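Local coordinates for DegT/DnrJ/EryC1/StrS aminotransferase (Brucella abortus 2308, PDB 4QGR), which binds pyridoxal-5'-phosphate and probably works as a transaminase of the DegT/DnrJ/EryC1/StrS family, at residues Ala172-Gly177 against Val182-Phe187; Asp268-Arg273 against Ala365-Ile370; Pro106-Val111 against Thr331-Tyr336; His59-Ala64 against Glu216-Leu221. One frame throughout, in Å; residues are numbered along the deposited sequence.

Contact 1 (Ala172-Gly177 against Val182-Phe187); sequences AQSIGG and VMCGAF. With PLP (pyridoxal-5'-phosphate), chain E.
Ser174 tucks OG between its backbone N and carbonyl carbon (chi1 58°), which brings the hydroxyl to Cys184 CB, and Cys184 sets SG beside its own backbone N (chi1 -69°), which carries the sulfur over the peptide carbonyl of Gly177. The backbone places Cys184 CB itself, 3.2 Å from Ser174 O and 3.4 Å from Ser174 OG. The serine hydroxyl has its polar partner in Asp145. Between the backbones there is one direct hydrogen bond, from Cys184 N to Gly177 O at 2.9 Å; it is fairly straight at the hydrogen (163°), but the donor stands above the carbonyl plane. A water completes the join: it accepts from Gly176 N and donates to both Gly177 O and Cys184 O, so Gly177 O receives two hydrogens. Ile175 brings CD1 to 3.7 Å from Cys184 O, and Met183, bent at its second and third torsions, folds its thioether back toward the Gly177 carbonyl. Two type II turns, Ser174-Gly177 and Met183-Ala186, shape the two sides, with Gly176 and Gly185 at their third positions. Upstream in the same loop, Gln173 NE2 gives a nearly straight bond of 2.8 Å to the phenolic O3 of the cofactor, its OE1 being held by Phe147 N, and Ala172 CB presses on the pyridine ring at C2, 3.2 Å away. The whole is a loop and hairpin after strand 166-170; Ala172 and Gln173 at the start of that loop line the pyridoxal phosphate pocket of a fold type I aminotransferase.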
loop_
_atom_site.group_PDB
_atom_site.type_symbol
_atom_site.label_atom_id
_atom_site.label_comp_id
_atom_site.label_asym_id
_atom_site.label_seq_id
_atom_site.Cartn_x
_atom_site.Cartn_y
_atom_site.Cartn_z
ATOM N N ALA A 172 7.683 14.264 -1.061
ATOM C CA ALA A 172 8.183 13.006 -1.607
ATOM C C ALA A 172 9.643 13.148 -1.958
ATOM O O ALA A 172 10.415 12.190 -1.795
ATOM C CB ALA A 172 7.407 12.602 -2.849
ATOM N N GLN A 173 10.040 14.299 -2.474
ATOM C CA GLN A 173 11.365 14.427 -3.059
ATOM C C GLN A 173 12.279 15.268 -2.232
ATOM O O GLN A 173 13.401 15.563 -2.674
ATOM C CB GLN A 173 11.257 15.034 -4.464
ATOM C CG GLN A 173 10.580 14.118 -5.470
ATOM C CD GLN A 173 10.409 14.736 -6.857
ATOM O OE1 GLN A 173 11.210 15.559 -7.318
ATOM N NE2 GLN A 173 9.373 14.317 -7.536
ATOM N N SER A 174 11.849 15.698 -1.039
ATOM C CA SER A 174 12.593 16.777 -0.379
ATOM C C SER A 174 13.047 16.494 1.054
ATOM O O SER A 174 13.399 17.416 1.763
ATOM C CB SER A 174 11.758 18.041 -0.370
ATOM O OG SER A 174 10.534 17.822 0.285
ATOM N N ILE A 175 13.071 15.241 1.493
ATOM C CA ILE A 175 13.614 14.963 2.854
ATOM C C ILE A 175 15.122 15.257 2.887
ATOM O O ILE A 175 15.879 14.746 2.063
ATOM C CB ILE A 175 13.224 13.558 3.367
ATOM C CG1 ILE A 175 11.705 13.428 3.453
ATOM C CG2 ILE A 175 13.865 13.280 4.738
ATOM C CD1 ILE A 175 11.009 14.447 4.316
ATOM N N GLY A 176 15.543 16.139 3.807
ATOM C CA GLY A 176 16.898 16.667 3.826
ATOM C C GLY A 176 16.964 18.085 3.392
ATOM O O GLY A 176 17.931 18.781 3.724
ATOM N N GLY A 177 15.939 18.540 2.645
ATOM C CA GLY A 177 15.848 19.920 2.235
ATOM C C GLY A 177 15.356 20.809 3.373
ATOM O O GLY A 177 14.730 20.334 4.329
ATOM N N VAL A 182 13.577 25.661 8.494
ATOM C CA VAL A 182 12.483 24.761 8.703
ATOM C C VAL A 182 12.722 23.619 7.721
ATOM O O VAL A 182 13.026 23.857 6.569
ATOM C CB VAL A 182 11.143 25.444 8.456
ATOM C CG1 VAL A 182 10.026 24.423 8.572
ATOM C CG2 VAL A 182 10.956 26.566 9.496
ATOM N N MET A 183 12.696 22.395 8.224
ATOM C CA MET A 183 12.950 21.234 7.357
ATOM C C MET A 183 11.733 20.918 6.484
ATOM O O MET A 183 10.596 20.859 6.964
ATOM C CB MET A 183 13.239 20.006 8.224
ATOM C CG MET A 183 14.472 20.135 9.121
ATOM S SD MET A 183 16.044 20.297 8.246
ATOM C CE MET A 183 16.356 18.591 7.831
ATOM N N CYS A 184 11.983 20.558 5.226
ATOM C CA CYS A 184 10.950 20.015 4.387
ATOM C C CYS A 184 10.349 18.802 5.068
ATOM O O CYS A 184 11.053 17.954 5.614
ATOM C CB CYS A 184 11.490 19.632 3.023
ATOM S SG CYS A 184 11.965 21.059 2.003
ATOM N N GLY A 185 9.040 18.727 5.026
ATOM C CA GLY A 185 8.285 17.818 5.868
ATOM C C GLY A 185 7.482 18.498 6.955
ATOM O O GLY A 185 6.409 17.977 7.385
ATOM N N ALA A 186 7.943 19.670 7.370
ATOM C CA ALA A 186 7.399 20.369 8.487
ATOM C C ALA A 186 6.530 21.595 8.103
ATOM O O ALA A 186 6.137 22.376 8.974
ATOM C CB ALA A 186 8.560 20.800 9.415
ATOM N N PHE A 187 6.251 21.766 6.801
ATOM C CA PHE A 187 5.363 22.802 6.289
ATOM C C PHE A 187 3.900 22.310 6.183
ATOM O O PHE A 187 3.607 21.113 6.260
ATOM C CB PHE A 187 5.873 23.299 4.939
ATOM C CG PHE A 187 7.242 23.953 4.995
ATOM C CD1 PHE A 187 7.376 25.270 5.443
ATOM C CD2 PHE A 187 8.386 23.274 4.593
ATOM C CE1 PHE A 187 8.630 25.879 5.462
ATOM C CE2 PHE A 187 9.648 23.869 4.622
ATOM C CZ PHE A 187 9.759 25.189 5.069
HETATM N N1 PLP E . 4.733 12.731 -4.888
HETATM C C2 PLP E . 5.826 13.016 -5.620
HETATM C C2A PLP E . 6.236 14.438 -5.915
HETATM C C3 PLP E . 6.688 11.886 -6.064
HETATM O O3 PLP E . 7.796 12.162 -6.741
HETATM C C4 PLP E . 6.219 10.498 -5.806
HETATM C C4A PLP E . 6.934 9.235 -6.093
HETATM O O4A PLP E . 8.137 9.124 -5.968
HETATM C C5 PLP E . 4.996 10.343 -5.007
HETATM C C6 PLP E . 4.315 11.489 -4.590
HETATM C C5A PLP E . 4.462 8.967 -4.674
HETATM O O4P PLP E . 5.328 8.249 -3.783
HETATM P P PLP E . 5.429 6.646 -3.861
HETATM O O1P PLP E . 6.126 6.186 -2.583
HETATM O O2P PLP E . 4.040 6.100 -4.068
HETATM O O3P PLP E . 6.340 6.459 -5.085
HETATM O O HOH W 1 13.930 17.807 5.317
#

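Contact 2 (Asp268-Arg273 against Ala365-Ile370); sequences DRIARR and ADQDKI
Arg273 and Asp368 meet in a salt bridge in which both terminal nitrogens of the guanidinium close end-on upon a single carboxylate oxygen. Asp368 OD1 lies 2.7 Å from Arg273 NH2 and 2.8 Å from Arg273 NH1. It takes the NH2 hydrogen on its syn lone pair, and the two flat groups are turned 46° against each other. Both bonds are bent, as expected when one oxygen sits in the fork between two N-H groups. Beside this pair runs Gln367, whose NE2 donates to the main-chain Ile270 O at 2.8 Å. The acceptor lies in the amide plane, while the donor is tilted from the plane of the carbonyl. Ile270 CG2 rests 3.5 Å from Gln367 NE2, and Gln367 OE1 faces the edge of the Arg273 guanidinium without bonding to it.

Reach comes from extended chains: Arg273 and Gln367 each carry CG opposite the backbone N (chi1 -166° in Arg273) and stay straight beyond it. They span helices 247-278 and 364-377, whose local axes are 11.5 Å apart and inclined by 26°. Further out, Gln367 packs on Tyr274, and Glu364 forms a long, weak ion pair with Arg273 NH2. The amide-to-carbonyl bond, made by a buried glutamine, depends on orientation and probably fixes the amide's rotation, whereas the ion pair, at the more exposed side and sharing one oxygen, would probably be partly screened by solvent.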
loop_
_atom_site.group_PDB
_atom_site.type_symbol
_atom_site.label_atom_id
_atom_site.label_comp_id
_atom_site.label_asym_id
_atom_site.label_seq_id
_atom_site.Cartn_x
_atom_site.Cartn_y
_atom_site.Cartn_z
ATOM N N ASP A 268 24.699 19.129 -1.820
ATOM C CA ASP A 268 24.812 20.585 -1.933
ATOM C C ASP A 268 26.099 20.940 -2.656
ATOM O O ASP A 268 26.118 21.791 -3.584
ATOM C CB ASP A 268 24.792 21.222 -0.535
ATOM C CG ASP A 268 24.805 22.738 -0.590
ATOM O OD1 ASP A 268 23.742 23.317 -0.858
ATOM O OD2 ASP A 268 25.893 23.321 -0.389
ATOM N N ARG A 269 27.178 20.270 -2.256
ATOM C CA ARG A 269 28.510 20.501 -2.872
ATOM C C ARG A 269 28.496 20.162 -4.369
ATOM O O ARG A 269 28.944 20.927 -5.202
ATOM C CB ARG A 269 29.587 19.706 -2.131
ATOM C CG ARG A 269 30.884 19.552 -2.885
ATOM C CD ARG A 269 31.865 18.714 -2.073
ATOM N NE ARG A 269 31.411 17.347 -1.795
ATOM C CZ ARG A 269 31.412 16.353 -2.668
ATOM N NH1 ARG A 269 31.755 16.545 -3.932
ATOM N NH2 ARG A 269 31.013 15.161 -2.286
ATOM N N ILE A 270 27.911 19.028 -4.709
ATOM C CA ILE A 270 27.834 18.559 -6.082
ATOM C C ILE A 270 26.974 19.478 -6.966
ATOM O O ILE A 270 27.376 19.844 -8.080
ATOM C CB ILE A 270 27.331 17.087 -6.095
ATOM C CG1 ILE A 270 28.437 16.201 -5.476
ATOM C CG2 ILE A 270 26.981 16.644 -7.509
ATOM C CD1 ILE A 270 27.931 14.846 -4.983
ATOM N N ALA A 271 25.806 19.877 -6.449
ATOM C CA ALA A 271 24.893 20.762 -7.181
ATOM C C ALA A 271 25.530 22.091 -7.439
ATOM O O ALA A 271 25.370 22.635 -8.514
ATOM C CB ALA A 271 23.600 20.959 -6.430
ATOM N N ARG A 272 26.229 22.634 -6.440
ATOM C CA ARG A 272 26.875 23.951 -6.600
ATOM C C ARG A 272 27.971 23.885 -7.649
ATOM O O ARG A 272 28.145 24.804 -8.438
ATOM C CB ARG A 272 27.402 24.477 -5.252
ATOM C CG ARG A 272 26.265 24.944 -4.343
ATOM C CD ARG A 272 26.743 25.473 -2.985
ATOM N NE ARG A 272 25.610 25.826 -2.113
ATOM C CZ ARG A 272 24.913 26.971 -2.182
ATOM N NH1 ARG A 272 25.195 27.900 -3.091
ATOM N NH2 ARG A 272 23.901 27.188 -1.343
ATOM N N ARG A 273 28.693 22.778 -7.668
ATOM C CA ARG A 273 29.738 22.592 -8.672
ATOM C C ARG A 273 29.136 22.503 -10.088
ATOM O O ARG A 273 29.684 23.108 -11.026
ATOM C CB ARG A 273 30.621 21.390 -8.338
ATOM C CG ARG A 273 31.917 21.335 -9.133
ATOM C CD ARG A 273 32.882 20.387 -8.441
ATOM N NE ARG A 273 34.176 20.375 -9.119
ATOM C CZ ARG A 273 34.560 19.511 -10.055
ATOM N NH1 ARG A 273 33.779 18.514 -10.450
ATOM N NH2 ARG A 273 35.781 19.625 -10.580
ATOM N N ALA A 365 35.812 13.275 -10.985
ATOM C CA ALA A 365 36.107 12.846 -12.357
ATOM C C ALA A 365 34.841 12.598 -13.180
ATOM O O ALA A 365 34.753 13.022 -14.339
ATOM C CB ALA A 365 37.023 11.611 -12.356
ATOM N N ASP A 366 33.824 11.981 -12.576
ATOM C CA ASP A 366 32.616 11.750 -13.345
ATOM C C ASP A 366 31.855 13.067 -13.598
ATOM O O ASP A 366 31.400 13.362 -14.716
ATOM C CB ASP A 366 31.747 10.706 -12.667
ATOM C CG ASP A 366 32.249 9.287 -12.916
ATOM O OD1 ASP A 366 33.079 9.079 -13.827
ATOM O OD2 ASP A 366 31.799 8.384 -12.208
ATOM N N GLN A 367 31.776 13.897 -12.579
ATOM C CA GLN A 367 31.198 15.211 -12.754
ATOM C C GLN A 367 31.934 16.032 -13.806
ATOM O O GLN A 367 31.303 16.635 -14.674
ATOM C CB GLN A 367 31.134 15.955 -11.424
ATOM C CG GLN A 367 30.288 17.192 -11.493
ATOM C CD GLN A 367 29.863 17.704 -10.131
ATOM O OE1 GLN A 367 30.578 17.577 -9.149
ATOM N NE2 GLN A 367 28.681 18.290 -10.072
ATOM N N ASP A 368 33.264 16.039 -13.761
ATOM C CA ASP A 368 34.029 16.737 -14.789
ATOM C C ASP A 368 33.691 16.251 -16.195
ATOM O O ASP A 368 33.628 17.031 -17.120
ATOM C CB ASP A 368 35.543 16.571 -14.559
ATOM C CG ASP A 368 36.043 17.308 -13.316
ATOM O OD1 ASP A 368 35.303 18.135 -12.739
ATOM O OD2 ASP A 368 37.179 17.037 -12.900
ATOM N N LYS A 369 33.510 14.949 -16.344
ATOM C CA LYS A 369 33.230 14.368 -17.637
ATOM C C LYS A 369 31.868 14.853 -18.118
ATOM O O LYS A 369 31.695 15.255 -19.297
ATOM C CB LYS A 369 33.252 12.847 -17.549
ATOM C CG LYS A 369 33.106 12.171 -18.895
ATOM C CD LYS A 369 32.713 10.709 -18.761
ATOM C CE LYS A 369 32.922 10.007 -20.097
ATOM N NZ LYS A 369 32.340 8.626 -20.098
ATOM N N ILE A 370 30.908 14.852 -17.192
ATOM C CA ILE A 370 29.556 15.289 -17.522
ATOM C C ILE A 370 29.602 16.756 -17.927
ATOM O O ILE A 370 29.082 17.135 -18.962
ATOM C CB ILE A 370 28.584 15.059 -16.337
ATOM C CG1 ILE A 370 28.403 13.560 -16.038
ATOM C CG2 ILE A 370 27.235 15.680 -16.618
ATOM C CD1 ILE A 370 27.901 13.254 -14.655
#

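Contact 3 (Pro106-Val111 against Thr331-Tyr336); sequences PVFVDV and TAYKHY
Tyr336, Pro106 and Phe108 carry most of this contact. Pro106 sets its CG-CD edge on one face of the Tyr336 ring, the rest of the pyrrolidine tilting away: Pro106 CD stands 3.5 Å from the ring centroid and only 1° off its normal, a CH-pi contact almost exactly over the centre of that face. Pro106 CG comes over the same face nearer the rim, 3.5 Å from Tyr336 CD2, and Tyr336 CB reaches Pro106 O at 3.5 Å. In Tyr336, chi1 (-70°) swings the ring to the proline's side and chi2 (-62°) turns its face to it.

Phe108, two residues further along the strand and on the same side, points its far end at the turn instead. Its CZ touches Tyr333 CB at 3.7 Å, and its CE2 approaches Tyr333 O at 3.6 Å with that oxygen at the ring edge, in plane. The same oxygen accepts the backbone N-H of Tyr336, closing the type I turn Tyr333-Tyr336, so the phenyl edge meets a carbonyl already engaged within its own turn. The Tyr333 ring leads off from the contact, and its hydroxyl bonds to Asn236 of the second subunit. No hydrogen bond joins the two segments; apolar surface and the proline-tyrosine CH-pi contact hold them.

Residues 331-336 thus lie across one side of strand 105-109 just before the chain enters strand 337-338, its sheet neighbour, to which Phe108 is bonded through the backbone of Ser337. Helix 94-101 lies alongside, with Val99 against Pro106, Ala96 against Phe108 and Ala100 against Tyr336.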
loop_
_atom_site.group_PDB
_atom_site.type_symbol
_atom_site.label_atom_id
_atom_site.label_comp_id
_atom_site.label_asym_id
_atom_site.label_seq_id
_atom_site.Cartn_x
_atom_site.Cartn_y
_atom_site.Cartn_z
ATOM N N PRO A 106 -9.100 17.457 -8.672
ATOM C CA PRO A 106 -7.943 18.329 -8.726
ATOM C C PRO A 106 -8.203 19.531 -9.610
ATOM O O PRO A 106 -9.013 19.477 -10.566
ATOM C CB PRO A 106 -6.848 17.437 -9.319
ATOM C CG PRO A 106 -7.601 16.461 -10.179
ATOM C CD PRO A 106 -8.926 16.233 -9.470
ATOM N N VAL A 107 -7.616 20.656 -9.229
ATOM C CA VAL A 107 -7.606 21.846 -10.076
ATOM C C VAL A 107 -6.142 22.168 -10.297
ATOM O O VAL A 107 -5.394 22.382 -9.325
ATOM C CB VAL A 107 -8.336 23.054 -9.432
ATOM C CG1 VAL A 107 -8.249 24.246 -10.366
ATOM C CG2 VAL A 107 -9.757 22.688 -9.037
ATOM N N PHE A 108 -5.705 22.166 -11.555
ATOM C CA PHE A 108 -4.286 22.306 -11.886
ATOM C C PHE A 108 -3.728 23.720 -11.976
ATOM O O PHE A 108 -4.318 24.581 -12.582
ATOM C CB PHE A 108 -3.966 21.582 -13.198
ATOM C CG PHE A 108 -4.084 20.081 -13.117
ATOM C CD1 PHE A 108 -3.181 19.335 -12.383
ATOM C CD2 PHE A 108 -5.039 19.418 -13.875
ATOM C CE1 PHE A 108 -3.277 17.957 -12.319
ATOM C CE2 PHE A 108 -5.118 18.039 -13.849
ATOM C CZ PHE A 108 -4.221 17.307 -13.063
ATOM N N VAL A 109 -2.605 23.960 -11.303
ATOM C CA VAL A 109 -1.975 25.257 -11.241
ATOM C C VAL A 109 -0.612 25.143 -11.903
ATOM O O VAL A 109 0.052 24.121 -11.782
ATOM C CB VAL A 109 -1.839 25.706 -9.772
ATOM C CG1 VAL A 109 -1.241 27.128 -9.716
ATOM C CG2 VAL A 109 -3.191 25.627 -9.112
ATOM N N ASP A 110 -0.157 26.175 -12.585
ATOM C CA ASP A 110 1.131 26.123 -13.269
ATOM C C ASP A 110 2.242 26.233 -12.236
ATOM O O ASP A 110 2.001 26.519 -11.041
ATOM C CB ASP A 110 1.284 27.281 -14.264
ATOM C CG ASP A 110 2.126 26.929 -15.481
ATOM O OD1 ASP A 110 2.693 25.825 -15.560
ATOM O OD2 ASP A 110 2.159 27.791 -16.397
ATOM N N VAL A 111 3.469 26.016 -12.713
ATOM C CA VAL A 111 4.644 26.195 -11.896
ATOM C C VAL A 111 5.459 27.373 -12.379
ATOM O O VAL A 111 5.379 27.820 -13.537
ATOM C CB VAL A 111 5.527 24.919 -11.839
ATOM C CG1 VAL A 111 4.750 23.801 -11.208
ATOM C CG2 VAL A 111 5.933 24.464 -13.255
ATOM N N THR A 331 -4.275 11.437 -20.169
ATOM C CA THR A 331 -5.637 10.963 -20.385
ATOM C C THR A 331 -6.477 10.936 -19.140
ATOM O O THR A 331 -7.655 11.340 -19.162
ATOM C CB THR A 331 -5.632 9.557 -21.085
ATOM O OG1 THR A 331 -4.946 9.652 -22.342
ATOM C CG2 THR A 331 -7.014 9.007 -21.321
ATOM N N ALA A 332 -5.932 10.417 -18.061
ATOM C CA ALA A 332 -6.745 10.265 -16.853
ATOM C C ALA A 332 -7.177 11.587 -16.244
ATOM O O ALA A 332 -8.142 11.599 -15.505
ATOM C CB ALA A 332 -5.996 9.491 -15.805
ATOM N N TYR A 333 -6.449 12.672 -16.488
ATOM C CA TYR A 333 -6.709 13.949 -15.759
ATOM C C TYR A 333 -7.047 15.146 -16.627
ATOM O O TYR A 333 -7.257 16.236 -16.102
ATOM C CB TYR A 333 -5.475 14.331 -14.847
ATOM C CG TYR A 333 -4.759 13.122 -14.276
ATOM C CD1 TYR A 333 -5.243 12.398 -13.184
ATOM C CD2 TYR A 333 -3.578 12.702 -14.827
ATOM C CE1 TYR A 333 -4.557 11.245 -12.713
ATOM C CE2 TYR A 333 -2.909 11.572 -14.376
ATOM C CZ TYR A 333 -3.386 10.838 -13.339
ATOM O OH TYR A 333 -2.636 9.699 -13.002
ATOM N N LYS A 334 -7.079 14.957 -17.935
ATOM C CA LYS A 334 -7.139 16.073 -18.851
ATOM C C LYS A 334 -8.513 16.732 -18.899
ATOM O O LYS A 334 -8.644 17.817 -19.471
ATOM C CB LYS A 334 -6.702 15.646 -20.263
ATOM C CG LYS A 334 -7.645 14.727 -20.983
ATOM C CD LYS A 334 -7.018 14.304 -22.303
ATOM C CE LYS A 334 -7.939 13.427 -23.127
ATOM N NZ LYS A 334 -7.311 13.263 -24.472
ATOM N N HIS A 335 -9.528 16.096 -18.326
ATOM C CA HIS A 335 -10.840 16.731 -18.226
ATOM C C HIS A 335 -11.081 17.555 -16.962
ATOM O O HIS A 335 -12.088 18.244 -16.858
ATOM C CB HIS A 335 -11.921 15.675 -18.499
ATOM C CG HIS A 335 -11.847 15.149 -19.916
ATOM N ND1 HIS A 335 -11.999 15.965 -21.025
ATOM C CD2 HIS A 335 -11.532 13.920 -20.401
ATOM C CE1 HIS A 335 -11.813 15.257 -22.127
ATOM N NE2 HIS A 335 -11.516 14.016 -21.776
ATOM N N TYR A 336 -10.141 17.521 -16.022
ATOM C CA TYR A 336 -10.249 18.341 -14.800
ATOM C C TYR A 336 -9.914 19.809 -15.130
ATOM O O TYR A 336 -9.302 20.108 -16.165
ATOM C CB TYR A 336 -9.360 17.801 -13.663
ATOM C CG TYR A 336 -9.859 16.493 -13.107
ATOM C CD1 TYR A 336 -11.100 16.404 -12.500
ATOM C CD2 TYR A 336 -9.056 15.339 -13.124
ATOM C CE1 TYR A 336 -11.559 15.204 -11.981
ATOM C CE2 TYR A 336 -9.498 14.150 -12.580
ATOM C CZ TYR A 336 -10.749 14.087 -11.999
ATOM O OH TYR A 336 -11.224 12.907 -11.459
#

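Contact 4 (His59-Ala64 against Glu216-Leu221); sequences HVIACA and ELADTL
A helix packed on an outermost strand of the large mixed sheet makes this contact: strand 59-63 runs nearly parallel to helix 215-224, with their local axes 9.1 Å apart and 15° between their directions. His59 and Ile61, alternate residues of the strand, face the helix. Ala218 presents its methyl to both. Its CB lies over one face of the His59 imidazole, 3.6 Å from His59 CG and 4.0 Å from the ring centroid, a CH-pi contact displaced toward the CG side of the ring. Chi1 of His59 (-54°) brings the imidazole beside Ala218, and chi2 (-81°) presents this face to it.

Ile61 approaches with the end of its longer branch. CD1 lies 4.1 Å from Ala218 CB and also 4.1 Å from Leu221 CD1, one helical turn further along, where the two side chains cross at about a right angle. No polar bond links the two segments, although Arg222 of the same helix donates to Val60 O. Backbone bonds from His59 and Ile61 to strand 208-212 fix the strand in the sheet, and Met210 of that strand touches both Ile61 and Leu221. Such apolar helix-on-sheet layering is characteristic of the alpha/beta large domain of fold type I pyridoxal phosphate enzymes.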
loop_
_atom_site.group_PDB
_atom_site.type_symbol
_atom_site.label_atom_id
_atom_site.label_comp_id
_atom_site.label_asym_id
_atom_site.label_seq_id
_atom_site.Cartn_x
_atom_site.Cartn_y
_atom_site.Cartn_z
ATOM N N HIS A 59 5.199 14.621 15.431
ATOM C CA HIS A 59 4.594 13.326 15.077
ATOM C C HIS A 59 5.038 12.868 13.721
ATOM O O HIS A 59 4.843 13.589 12.741
ATOM C CB HIS A 59 3.051 13.388 15.106
ATOM C CG HIS A 59 2.504 13.891 16.414
ATOM N ND1 HIS A 59 2.362 13.083 17.521
ATOM C CD2 HIS A 59 2.118 15.130 16.798
ATOM C CE1 HIS A 59 1.927 13.807 18.546
ATOM N NE2 HIS A 59 1.755 15.051 18.126
ATOM N N VAL A 60 5.550 11.635 13.645
ATOM C CA VAL A 60 5.868 10.986 12.362
ATOM C C VAL A 60 5.046 9.724 12.304
ATOM O O VAL A 60 5.082 8.893 13.251
ATOM C CB VAL A 60 7.341 10.610 12.230
ATOM C CG1 VAL A 60 7.575 9.805 10.924
ATOM C CG2 VAL A 60 8.221 11.870 12.323
ATOM N N ILE A 61 4.268 9.603 11.234
ATOM C CA ILE A 61 3.365 8.463 11.062
ATOM C C ILE A 61 3.841 7.702 9.818
ATOM O O ILE A 61 3.512 8.060 8.673
ATOM C CB ILE A 61 1.915 8.919 10.892
ATOM C CG1 ILE A 61 1.455 9.814 12.051
ATOM C CG2 ILE A 61 1.007 7.696 10.767
ATOM C CD1 ILE A 61 1.613 11.286 11.745
ATOM N N ALA A 62 4.589 6.634 10.050
ATOM C CA ALA A 62 5.116 5.832 8.925
ATOM C C ALA A 62 3.962 5.124 8.227
ATOM O O ALA A 62 2.974 4.801 8.862
ATOM C CB ALA A 62 6.176 4.842 9.419
ATOM N N CYS A 63 4.070 4.918 6.907
ATOM C CA CYS A 63 3.023 4.214 6.153
ATOM C C CYS A 63 3.638 3.497 4.958
ATOM O O CYS A 63 4.880 3.406 4.848
ATOM C CB CYS A 63 1.930 5.205 5.729
ATOM S SG CYS A 63 2.483 6.662 4.799
ATOM N N ALA A 64 2.807 3.031 4.034
ATOM C CA ALA A 64 3.274 2.090 3.050
ATOM C C ALA A 64 3.958 2.670 1.835
ATOM O O ALA A 64 4.754 1.964 1.203
ATOM C CB ALA A 64 2.132 1.202 2.576
ATOM N N GLU A 216 -4.045 15.512 17.347
ATOM C CA GLU A 216 -5.320 14.958 16.968
ATOM C C GLU A 216 -5.242 14.433 15.531
ATOM O O GLU A 216 -5.694 13.343 15.254
ATOM C CB GLU A 216 -6.426 15.998 17.087
ATOM C CG GLU A 216 -7.818 15.410 16.910
ATOM C CD GLU A 216 -8.922 16.349 17.402
ATOM O OE1 GLU A 216 -8.948 16.696 18.610
ATOM O OE2 GLU A 216 -9.774 16.727 16.570
ATOM N N LEU A 217 -4.641 15.208 14.646
ATOM C CA LEU A 217 -4.516 14.789 13.256
ATOM C C LEU A 217 -3.670 13.519 13.188
ATOM O O LEU A 217 -3.988 12.590 12.430
ATOM C CB LEU A 217 -3.903 15.880 12.402
ATOM C CG LEU A 217 -3.546 15.492 10.964
ATOM C CD1 LEU A 217 -4.779 15.011 10.197
ATOM C CD2 LEU A 217 -2.918 16.683 10.246
ATOM N N ALA A 218 -2.589 13.471 13.957
ATOM C CA ALA A 218 -1.720 12.286 14.009
ATOM C C ALA A 218 -2.528 11.040 14.452
ATOM O O ALA A 218 -2.381 9.975 13.902
ATOM C CB ALA A 218 -0.544 12.536 14.960
ATOM N N ASP A 219 -3.378 11.186 15.460
ATOM C CA ASP A 219 -4.160 10.050 15.981
ATOM C C ASP A 219 -5.094 9.539 14.913
ATOM O O ASP A 219 -5.268 8.334 14.766
ATOM C CB ASP A 219 -4.996 10.482 17.186
ATOM C CG ASP A 219 -4.178 10.686 18.450
ATOM O OD1 ASP A 219 -3.021 10.236 18.531
ATOM O OD2 ASP A 219 -4.720 11.302 19.405
ATOM N N THR A 220 -5.694 10.457 14.181
ATOM C CA THR A 220 -6.619 10.112 13.104
ATOM C C THR A 220 -5.865 9.408 11.993
ATOM O O THR A 220 -6.359 8.448 11.421
ATOM C CB THR A 220 -7.402 11.358 12.603
ATOM O OG1 THR A 220 -8.094 11.977 13.740
ATOM C CG2 THR A 220 -8.383 10.950 11.643
ATOM N N LEU A 221 -4.665 9.874 11.685
ATOM C CA LEU A 221 -3.870 9.231 10.605
ATOM C C LEU A 221 -3.489 7.790 11.000
ATOM O O LEU A 221 -3.502 6.867 10.182
ATOM C CB LEU A 221 -2.624 10.042 10.239
ATOM C CG LEU A 221 -2.964 11.352 9.557
ATOM C CD1 LEU A 221 -1.716 12.205 9.454
ATOM C CD2 LEU A 221 -3.567 11.143 8.170
#

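Overall arrangement
Contacts 3 and 4 both reach the large mixed sheet, but at different ends: strand 59-63 is outermost at one edge, while strand 105-109 neighbours the opposite edge strand, 337-338. Their centres are about 28 Å apart, and they interleave in sequence. Contact 1 follows strand 166-170 of the same sheet, its centre about 17 Å from that of contact 4 and 25 Å from that of contact 3, and is nested inside the loops closed by both. Contact 2 has its centre about 38 Å from that of contact 4. Contacts 3 and 4 thus tie later segments to opposite ends of the large-domain sheet, contact 1 shapes the cofactor loop between them, and contact 2 joins two helices remote from the annotated sites.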